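Local coordinates for protein LEOA (Escherichia coli, PDB 4AUR) that is a bacterial dynamin that probably binds and hydrolyses GTP and may be connected with LT toxin, at residues Ser408-Arg416 with Lys427-Thr435; Thr436-Leu447 with Gln534-Lys545. All blocks are in the same frame, centred on the assembly; numbering follows the deposited sequence.

Contact 1. Residues Ser408-Arg416 with Lys427-Thr435. With SO4 (sulfate ion), chain B.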
loop_
_atom_site.group_PDB
_atom_site.type_symbol
_atom_site.label_atom_id
_atom_site.label_comp_id
_atom_site.label_asym_id
_atom_site.label_seq_id
_atom_site.Cartn_x
_atom_site.Cartn_y
_atom_site.Cartn_z
ATOM N N SER A 408 2.480 13.415 -6.000
ATOM C CA SER A 408 3.807 13.936 -6.344
ATOM C C SER A 408 4.885 13.211 -5.567
ATOM O O SER A 408 6.012 13.092 -6.049
ATOM C CB SER A 408 3.897 15.438 -6.064
ATOM O OG SER A 408 3.130 16.190 -6.994
ATOM N N GLY A 409 4.529 12.735 -4.368
ATOM C CA GLY A 409 5.440 12.002 -3.490
ATOM C C GLY A 409 5.543 10.512 -3.763
ATOM O O GLY A 409 6.223 9.792 -3.032
ATOM N N LEU A 410 4.869 10.027 -4.799
ATOM C CA LEU A 410 4.927 8.606 -5.110
ATOM C C LEU A 410 6.131 8.284 -5.975
ATOM O O LEU A 410 6.695 7.205 -5.852
ATOM C CB LEU A 410 3.647 8.148 -5.806
ATOM C CG LEU A 410 2.385 8.276 -4.943
ATOM C CD1 LEU A 410 1.186 7.672 -5.661
ATOM C CD2 LEU A 410 2.550 7.641 -3.568
ATOM N N GLY A 411 6.518 9.224 -6.844
ATOM C CA GLY A 411 7.582 8.999 -7.822
ATOM C C GLY A 411 6.927 8.732 -9.151
ATOM O O GLY A 411 5.801 8.269 -9.181
ATOM N N GLU A 412 7.593 8.998 -10.265
ATOM C CA GLU A 412 6.876 8.901 -11.544
ATOM C C GLU A 412 6.726 7.458 -11.992
ATOM O O GLU A 412 5.927 7.183 -12.865
ATOM C CB GLU A 412 7.531 9.737 -12.649
ATOM C CG GLU A 412 6.582 10.715 -13.344
ATOM C CD GLU A 412 5.535 10.046 -14.240
ATOM O OE1 GLU A 412 5.782 9.826 -15.460
ATOM O OE2 GLU A 412 4.438 9.788 -13.725
ATOM N N GLY A 413 7.479 6.547 -11.377
ATOM C CA GLY A 413 7.417 5.138 -11.710
ATOM C C GLY A 413 6.745 4.263 -10.673
ATOM O O GLY A 413 6.915 3.039 -10.660
ATOM N N ALA A 414 5.952 4.872 -9.808
ATOM C CA ALA A 414 5.403 4.141 -8.676
ATOM C C ALA A 414 4.454 3.018 -9.094
ATOM O O ALA A 414 4.379 2.003 -8.409
ATOM C CB ALA A 414 4.730 5.098 -7.716
ATOM N N PHE A 415 3.769 3.177 -10.221
ATOM C CA PHE A 415 2.823 2.159 -10.687
ATOM C C PHE A 415 3.335 1.246 -11.800
ATOM O O PHE A 415 2.552 0.531 -12.409
ATOM C CB PHE A 415 1.555 2.808 -11.220
ATOM C CG PHE A 415 0.888 3.738 -10.264
ATOM C CD1 PHE A 415 0.969 3.544 -8.879
ATOM C CD2 PHE A 415 0.160 4.812 -10.743
ATOM C CE1 PHE A 415 0.338 4.419 -8.008
ATOM C CE2 PHE A 415 -0.482 5.665 -9.876
ATOM C CZ PHE A 415 -0.401 5.467 -8.511
ATOM N N ARG A 416 4.617 1.267 -12.114
ATOM C CA ARG A 416 5.071 0.366 -13.164
ATOM C C ARG A 416 5.039 -1.095 -12.731
ATOM O O ARG A 416 4.869 -1.966 -13.572
ATOM C CB ARG A 416 6.452 0.750 -13.682
ATOM C CG ARG A 416 6.447 2.083 -14.418
ATOM C CD ARG A 416 7.816 2.431 -14.958
ATOM N NE ARG A 416 7.644 2.971 -16.286
ATOM C CZ ARG A 416 7.696 2.275 -17.422
ATOM N NH1 ARG A 416 7.989 0.972 -17.481
ATOM N NH2 ARG A 416 7.459 2.922 -18.543
ATOM N N LYS A 427 -0.136 4.651 -21.117
ATOM C CA LYS A 427 0.127 4.355 -19.753
ATOM C C LYS A 427 -0.504 5.390 -18.879
ATOM O O LYS A 427 -0.634 6.549 -19.268
ATOM C CB LYS A 427 1.619 4.287 -19.471
ATOM C CG LYS A 427 2.347 5.618 -19.515
ATOM C CD LYS A 427 3.717 5.553 -18.862
ATOM C CE LYS A 427 4.696 6.404 -19.623
ATOM N NZ LYS A 427 4.923 5.868 -20.994
ATOM N N ILE A 428 -0.929 4.932 -17.709
ATOM C CA ILE A 428 -1.404 5.753 -16.635
ATOM C C ILE A 428 -0.228 5.886 -15.673
ATOM O O ILE A 428 0.549 4.941 -15.489
ATOM C CB ILE A 428 -2.600 5.062 -15.928
ATOM C CG1 ILE A 428 -3.764 4.845 -16.887
ATOM C CG2 ILE A 428 -3.144 5.871 -14.756
ATOM C CD1 ILE A 428 -4.949 4.139 -16.241
ATOM N N SER A 429 -0.092 7.057 -15.059
ATOM C CA SER A 429 0.998 7.314 -14.122
ATOM C C SER A 429 0.591 8.377 -13.102
ATOM O O SER A 429 -0.411 9.072 -13.281
ATOM C CB SER A 429 2.222 7.784 -14.899
ATOM O OG SER A 429 2.047 9.107 -15.438
ATOM N N PRO A 430 1.361 8.532 -12.033
ATOM C CA PRO A 430 1.027 9.625 -11.159
ATOM C C PRO A 430 0.871 10.930 -11.898
ATOM O O PRO A 430 -0.021 11.718 -11.564
ATOM C CB PRO A 430 2.206 9.694 -10.221
ATOM C CG PRO A 430 2.635 8.288 -10.123
ATOM C CD PRO A 430 2.402 7.680 -11.468
ATOM N N ALA A 431 1.706 11.150 -12.914
ATOM C CA ALA A 431 1.659 12.408 -13.617
ATOM C C ALA A 431 0.461 12.505 -14.544
ATOM O O ALA A 431 0.016 13.621 -14.814
ATOM C CB ALA A 431 2.951 12.674 -14.357
ATOM N N THR A 432 -0.080 11.381 -15.035
ATOM C CA THR A 432 -1.256 11.488 -15.903
ATOM C C THR A 432 -2.444 11.855 -15.075
ATOM O O THR A 432 -3.307 12.581 -15.549
ATOM C CB THR A 432 -1.584 10.245 -16.757
ATOM O OG1 THR A 432 -2.002 9.134 -15.938
ATOM C CG2 THR A 432 -0.400 9.853 -17.620
ATOM N N LEU A 433 -2.479 11.367 -13.837
ATOM C CA LEU A 433 -3.608 11.556 -12.967
ATOM C C LEU A 433 -3.463 12.905 -12.347
ATOM O O LEU A 433 -4.438 13.587 -12.125
ATOM C CB LEU A 433 -3.644 10.508 -11.859
ATOM C CG LEU A 433 -3.800 9.021 -12.185
ATOM C CD1 LEU A 433 -3.181 8.132 -11.108
ATOM C CD2 LEU A 433 -5.265 8.688 -12.368
ATOM N N LYS A 434 -2.244 13.288 -12.025
ATOM C CA LYS A 434 -2.021 14.612 -11.473
ATOM C C LYS A 434 -2.568 15.659 -12.452
ATOM O O LYS A 434 -3.268 16.557 -12.052
ATOM C CB LYS A 434 -0.542 14.823 -11.221
ATOM C CG LYS A 434 -0.217 16.019 -10.359
ATOM C CD LYS A 434 1.145 15.904 -9.683
ATOM C CE LYS A 434 2.279 16.392 -10.578
ATOM N NZ LYS A 434 3.502 16.766 -9.793
ATOM N N THR A 435 -2.294 15.507 -13.741
ATOM C CA THR A 435 -2.672 16.502 -14.751
ATOM C C THR A 435 -4.163 16.811 -14.792
ATOM O O THR A 435 -4.585 17.944 -15.004
ATOM C CB THR A 435 -2.311 15.995 -16.150
ATOM O OG1 THR A 435 -0.958 15.567 -16.143
ATOM C CG2 THR A 435 -2.490 17.089 -17.188
HETATM S S SO4 B . 7.272 2.781 -21.490
HETATM O O1 SO4 B . 6.485 2.494 -20.298
HETATM O O2 SO4 B . 7.176 1.549 -22.311
HETATM O O3 SO4 B . 8.656 3.241 -21.314
HETATM O O4 SO4 B . 6.524 3.902 -22.056
#
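Glu412 and Phe415, in two overlapping type I turns that span Gly411 to Ala414 and Gly413 to Arg416, lie against the first turn of helix 430-447, the backbones coming nearest at Glu412 and Pro430, whose CA atoms are 5.9 Å apart. The carboxylate of Glu412 reaches the helix start through one oxygen. Its OE2 accepts from Ser429 OG at 3.0 Å on the syn lone pair and from Ala431 N at 3.2 Å, the latter donor standing 38° out of the carboxylate plane. A bend at chi2 (-71°) brings the group there, and the negative charge beside the amino end of a helix should be favoured by the helix dipole. Ser429 OG also accepts from Thr432 N, so the hydroxyl serves both segments. Pro430, the first residue of the helix, packs against the turns: Pro430 CG lies over one face of the Phe415 ring and approaches Gly411 O to 3.3 Å, while Pro430 CD is 3.7 Å from Phe415 CD2. At the ring's edge, near its plane, sits Leu433 CD1, 3.9 Å from Phe415 CE2. Leu296 of helix 275-343 packs on the same phenylalanine. Farther along, Lys434 NZ donates to Ser408 OG at 2.9 Å, its chain bent at chi3 (85°). At the other end a sulfate, probably from the crystallisation liquor, accepts from Lys427 NZ through O4 at 2.7 Å; Gly424 N binds it as well. The helix start itself is a capping box: Ser429 is the N-cap, and Ser429 N donates back to Thr432 OG1, the reciprocal bond that defines the motif.

Contact 2. Residues Thr436-Leu447 with Gln534-Lys545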
loop_
_atom_site.group_PDB
_atom_site.type_symbol
_atom_site.label_atom_id
_atom_site.label_comp_id
_atom_site.label_asym_id
_atom_site.label_seq_id
_atom_site.Cartn_x
_atom_site.Cartn_y
_atom_site.Cartn_z
ATOM N N THR A 436 -4.944 15.761 -14.637
ATOM C CA THR A 436 -6.364 15.828 -14.769
ATOM C C THR A 436 -6.917 16.603 -13.586
ATOM O O THR A 436 -7.776 17.466 -13.726
ATOM C CB THR A 436 -6.875 14.394 -14.850
ATOM O OG1 THR A 436 -6.485 13.875 -16.120
ATOM C CG2 THR A 436 -8.366 14.304 -14.738
ATOM N N ILE A 437 -6.398 16.284 -12.420
ATOM C CA ILE A 437 -6.625 17.053 -11.209
ATOM C C ILE A 437 -6.269 18.556 -11.403
ATOM O O ILE A 437 -7.130 19.414 -11.237
ATOM C CB ILE A 437 -5.862 16.385 -10.038
ATOM C CG1 ILE A 437 -6.602 15.137 -9.601
ATOM C CG2 ILE A 437 -5.746 17.294 -8.847
ATOM C CD1 ILE A 437 -5.843 14.312 -8.613
ATOM N N LEU A 438 -5.039 18.869 -11.799
ATOM C CA LEU A 438 -4.594 20.267 -11.900
ATOM C C LEU A 438 -5.299 21.107 -12.959
ATOM O O LEU A 438 -5.358 22.316 -12.836
ATOM C CB LEU A 438 -3.100 20.356 -12.187
ATOM C CG LEU A 438 -2.122 19.705 -11.213
ATOM C CD1 LEU A 438 -0.790 20.432 -11.321
ATOM C CD2 LEU A 438 -2.609 19.733 -9.777
ATOM N N ALA A 439 -5.794 20.496 -14.017
ATOM C CA ALA A 439 -6.616 21.221 -14.955
ATOM C C ALA A 439 -8.001 21.453 -14.357
ATOM O O ALA A 439 -8.683 22.394 -14.720
ATOM C CB ALA A 439 -6.723 20.462 -16.258
ATOM N N ALA A 440 -8.433 20.602 -13.442
ATOM C CA ALA A 440 -9.708 20.840 -12.785
ATOM C C ALA A 440 -9.561 21.938 -11.738
ATOM O O ALA A 440 -10.460 22.743 -11.562
ATOM C CB ALA A 440 -10.233 19.577 -12.145
ATOM N N ARG A 441 -8.434 21.951 -11.037
ATOM C CA ARG A 441 -8.140 23.000 -10.097
ATOM C C ARG A 441 -7.910 24.328 -10.814
ATOM O O ARG A 441 -8.171 25.372 -10.262
ATOM C CB ARG A 441 -6.912 22.644 -9.265
ATOM C CG ARG A 441 -6.758 23.508 -8.034
ATOM C CD ARG A 441 -5.430 23.306 -7.342
ATOM N NE ARG A 441 -4.334 23.816 -8.161
ATOM C CZ ARG A 441 -3.050 23.781 -7.813
ATOM N NH1 ARG A 441 -2.699 23.275 -6.646
ATOM N NH2 ARG A 441 -2.115 24.251 -8.639
ATOM N N ASP A 442 -7.400 24.289 -12.034
ATOM C CA ASP A 442 -7.188 25.509 -12.791
ATOM C C ASP A 442 -8.498 26.105 -13.265
ATOM O O ASP A 442 -8.699 27.305 -13.123
ATOM C CB ASP A 442 -6.267 25.278 -13.992
ATOM C CG ASP A 442 -4.809 25.441 -13.636
ATOM O OD1 ASP A 442 -4.513 25.664 -12.431
ATOM O OD2 ASP A 442 -3.964 25.342 -14.562
ATOM N N THR A 443 -9.372 25.272 -13.827
ATOM C CA THR A 443 -10.669 25.721 -14.252
ATOM C C THR A 443 -11.427 26.333 -13.089
ATOM O O THR A 443 -12.186 27.257 -13.284
ATOM C CB THR A 443 -11.475 24.575 -14.860
ATOM O OG1 THR A 443 -10.682 23.968 -15.871
ATOM C CG2 THR A 443 -12.766 25.070 -15.491
ATOM N N ILE A 444 -11.190 25.857 -11.878
ATOM C CA ILE A 444 -11.874 26.392 -10.697
ATOM C C ILE A 444 -11.286 27.695 -10.176
ATOM O O ILE A 444 -12.014 28.537 -9.645
ATOM C CB ILE A 444 -11.917 25.338 -9.581
ATOM C CG1 ILE A 444 -12.929 24.270 -10.006
ATOM C CG2 ILE A 444 -12.245 25.956 -8.222
ATOM C CD1 ILE A 444 -13.154 23.173 -9.011
ATOM N N GLY A 445 -9.978 27.860 -10.335
ATOM C CA GLY A 445 -9.309 29.097 -9.969
ATOM C C GLY A 445 -9.609 30.258 -10.907
ATOM O O GLY A 445 -9.292 31.390 -10.580
ATOM N N LYS A 446 -10.198 29.974 -12.068
ATOM C CA LYS A 446 -10.619 31.012 -13.015
ATOM C C LYS A 446 -12.103 31.318 -12.884
ATOM O O LYS A 446 -12.520 32.431 -13.150
ATOM C CB LYS A 446 -10.313 30.612 -14.463
ATOM C CG LYS A 446 -11.149 31.379 -15.491
ATOM C CD LYS A 446 -10.629 31.229 -16.917
ATOM C CE LYS A 446 -11.264 32.257 -17.859
ATOM N NZ LYS A 446 -10.519 32.395 -19.147
ATOM N N LEU A 447 -12.907 30.332 -12.514
ATOM C CA LEU A 447 -14.311 30.586 -12.235
ATOM C C LEU A 447 -14.441 31.551 -11.064
ATOM O O LEU A 447 -15.135 32.554 -11.169
ATOM C CB LEU A 447 -15.046 29.288 -11.900
ATOM C CG LEU A 447 -15.148 28.297 -13.049
ATOM C CD1 LEU A 447 -15.830 27.025 -12.569
ATOM C CD2 LEU A 447 -15.864 28.892 -14.258
ATOM N N GLN A 534 -21.263 26.387 -12.094
ATOM C CA GLN A 534 -20.083 26.207 -12.905
ATOM C C GLN A 534 -19.107 25.221 -12.267
ATOM O O GLN A 534 -18.643 24.318 -12.933
ATOM C CB GLN A 534 -19.444 27.564 -13.220
ATOM C CG GLN A 534 -20.251 28.349 -14.241
ATOM C CD GLN A 534 -19.922 29.834 -14.294
ATOM O OE1 GLN A 534 -19.003 30.329 -13.614
ATOM N NE2 GLN A 534 -20.692 30.571 -15.123
HETATM N N MSE A 535 -18.835 25.363 -10.977
HETATM C CA MSE A 535 -18.001 24.410 -10.259
HETATM C C MSE A 535 -18.612 23.035 -10.205
HETATM O O MSE A 535 -17.910 22.060 -10.138
HETATM C CB MSE A 535 -17.802 24.835 -8.817
HETATM C CG MSE A 535 -16.942 26.085 -8.720
HETATM SE SE MSE A 535 -16.591 26.690 -6.865
HETATM C CE MSE A 535 -17.490 28.439 -6.967
ATOM N N GLU A 536 -19.923 22.930 -10.187
ATOM C CA GLU A 536 -20.556 21.635 -10.136
ATOM C C GLU A 536 -20.270 20.867 -11.431
ATOM O O GLU A 536 -19.953 19.673 -11.404
ATOM C CB GLU A 536 -22.055 21.781 -9.919
ATOM C CG GLU A 536 -22.848 20.556 -10.322
ATOM C CD GLU A 536 -24.287 20.634 -9.891
ATOM O OE1 GLU A 536 -25.063 21.351 -10.565
ATOM O OE2 GLU A 536 -24.626 19.962 -8.880
ATOM N N GLN A 537 -20.403 21.570 -12.548
ATOM C CA GLN A 537 -20.002 21.092 -13.875
ATOM C C GLN A 537 -18.575 20.511 -13.883
ATOM O O GLN A 537 -18.347 19.357 -14.273
ATOM C CB GLN A 537 -20.067 22.278 -14.820
ATOM C CG GLN A 537 -20.546 22.047 -16.232
ATOM C CD GLN A 537 -20.405 23.338 -17.048
ATOM O OE1 GLN A 537 -20.580 24.460 -16.526
ATOM N NE2 GLN A 537 -20.062 23.190 -18.328
ATOM N N VAL A 538 -17.624 21.292 -13.396
ATOM C CA VAL A 538 -16.244 20.846 -13.326
ATOM C C VAL A 538 -16.105 19.625 -12.476
ATOM O O VAL A 538 -15.356 18.732 -12.800
ATOM C CB VAL A 538 -15.342 21.902 -12.694
ATOM C CG1 VAL A 538 -13.913 21.374 -12.537
ATOM C CG2 VAL A 538 -15.399 23.198 -13.504
ATOM N N VAL A 539 -16.787 19.597 -11.350
ATOM C CA VAL A 539 -16.675 18.461 -10.451
ATOM C C VAL A 539 -17.275 17.256 -11.136
ATOM O O VAL A 539 -16.733 16.172 -11.051
ATOM C CB VAL A 539 -17.397 18.723 -9.116
ATOM C CG1 VAL A 539 -18.018 17.448 -8.533
ATOM C CG2 VAL A 539 -16.434 19.360 -8.129
ATOM N N THR A 540 -18.399 17.468 -11.827
ATOM C CA THR A 540 -19.105 16.405 -12.513
ATOM C C THR A 540 -18.236 15.794 -13.578
ATOM O O THR A 540 -18.339 14.616 -13.816
ATOM C CB THR A 540 -20.385 16.924 -13.195
ATOM O OG1 THR A 540 -21.366 17.264 -12.205
ATOM C CG2 THR A 540 -20.976 15.882 -14.130
ATOM N N GLU A 541 -17.417 16.606 -14.244
ATOM C CA GLU A 541 -16.539 16.126 -15.315
ATOM C C GLU A 541 -15.385 15.357 -14.730
ATOM O O GLU A 541 -15.047 14.272 -15.180
ATOM C CB GLU A 541 -15.972 17.280 -16.139
ATOM C CG GLU A 541 -16.925 17.878 -17.160
ATOM C CD GLU A 541 -16.212 18.813 -18.139
ATOM O OE1 GLU A 541 -15.781 19.917 -17.728
ATOM O OE2 GLU A 541 -16.067 18.435 -19.329
ATOM N N LEU A 542 -14.773 15.923 -13.715
ATOM C CA LEU A 542 -13.706 15.226 -13.029
ATOM C C LEU A 542 -14.119 13.823 -12.550
ATOM O O LEU A 542 -13.284 12.921 -12.463
ATOM C CB LEU A 542 -13.233 16.052 -11.847
ATOM C CG LEU A 542 -11.899 15.606 -11.301
ATOM C CD1 LEU A 542 -10.830 15.750 -12.363
ATOM C CD2 LEU A 542 -11.536 16.454 -10.110
ATOM N N ALA A 543 -15.398 13.648 -12.234
ATOM C CA ALA A 543 -15.890 12.365 -11.767
ATOM C C ALA A 543 -15.786 11.354 -12.886
ATOM O O ALA A 543 -15.331 10.242 -12.674
ATOM C CB ALA A 543 -17.338 12.479 -11.299
ATOM N N GLU A 544 -16.197 11.761 -14.076
ATOM C CA GLU A 544 -16.221 10.885 -15.242
ATOM C C GLU A 544 -14.833 10.430 -15.665
ATOM O O GLU A 544 -14.658 9.307 -16.061
ATOM C CB GLU A 544 -16.886 11.603 -16.425
ATOM C CG GLU A 544 -18.375 11.889 -16.229
ATOM C CD GLU A 544 -18.999 12.666 -17.393
ATOM O OE1 GLU A 544 -18.300 13.512 -18.020
ATOM O OE2 GLU A 544 -20.203 12.442 -17.671
ATOM N N LYS A 545 -13.857 11.327 -15.579
ATOM C CA LYS A 545 -12.474 11.049 -15.966
ATOM C C LYS A 545 -11.771 10.139 -14.977
ATOM O O LYS A 545 -10.653 9.683 -15.207
ATOM C CB LYS A 545 -11.691 12.355 -16.049
ATOM C CG LYS A 545 -12.212 13.353 -17.068
ATOM C CD LYS A 545 -11.231 14.510 -17.236
ATOM C CE LYS A 545 -11.538 15.318 -18.492
ATOM N NZ LYS A 545 -12.932 15.856 -18.482
#
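Val538 is a knob in a hole formed by Ala440, Thr443, Ile444 and Leu447, the central element of an antiparallel helix pair in the dynamin-like helical domain. The local axes of 436-447 and 534-544 approach to 10.1 Å at 175°, and no hydrogen bond joins the segments; apolar packing carries the interface. From CB, which points toward helix 436-447, the Val538 side chain divides into two methyls. Val538 CG1, opposite the backbone N (chi1 176°), lies 3.8 Å from Ala440 O and also meets the CB of that alanine and both CG1 and CD1 of Ile444. Val538 CG2 takes the other half of the hole, touching Thr443 CG2 at 3.8 Å and Leu447 CD1 at 4.0 Å. Thr443 presents its methyl, while its OG1 donates to Ala439 O of its own helix. Next along the interface, Leu542 sets both methyls against Ala440 CB, with Leu542 CD1 and CD2 each 3.9 Å from it; Leu542 CD1 extends further to Thr436 CG2 at 3.7 Å. Helix 275-343 flanks this pair, with Met307 packed on Leu542 and Phe299 on Ile437, while Ile396 and Thr397 of helix 368-408 meet Ile444. Leu447 lies across Gln534 and the selenomethionine Met535 at the opposite end of the contact. Its CD1 methyl rests on Gln534 CB and on Met535 CG, whereas the second branch, Leu447 CD2, turns to the amide of the glutamine and stops 3.5 Å from Gln534 OE1.

Contacts 1 and 2 follow one another along helix 430-447, their centres about 20 Å apart. Contact 1 closes first, fastening the loop after helix 368-408 to the start of helix 430-447; contact 2 takes up the rest of that helix and brings in segment 534-545, which begins 87 residues after the end of 436-447. The segments adjoin in sequence but do not otherwise touch, so the short helix is held locally at its beginning and by a distant part of the chain beyond. Helices 275-343 and 368-408 flank both contacts, placing them within the elongated helical bundle of the dynamin-like helical domain.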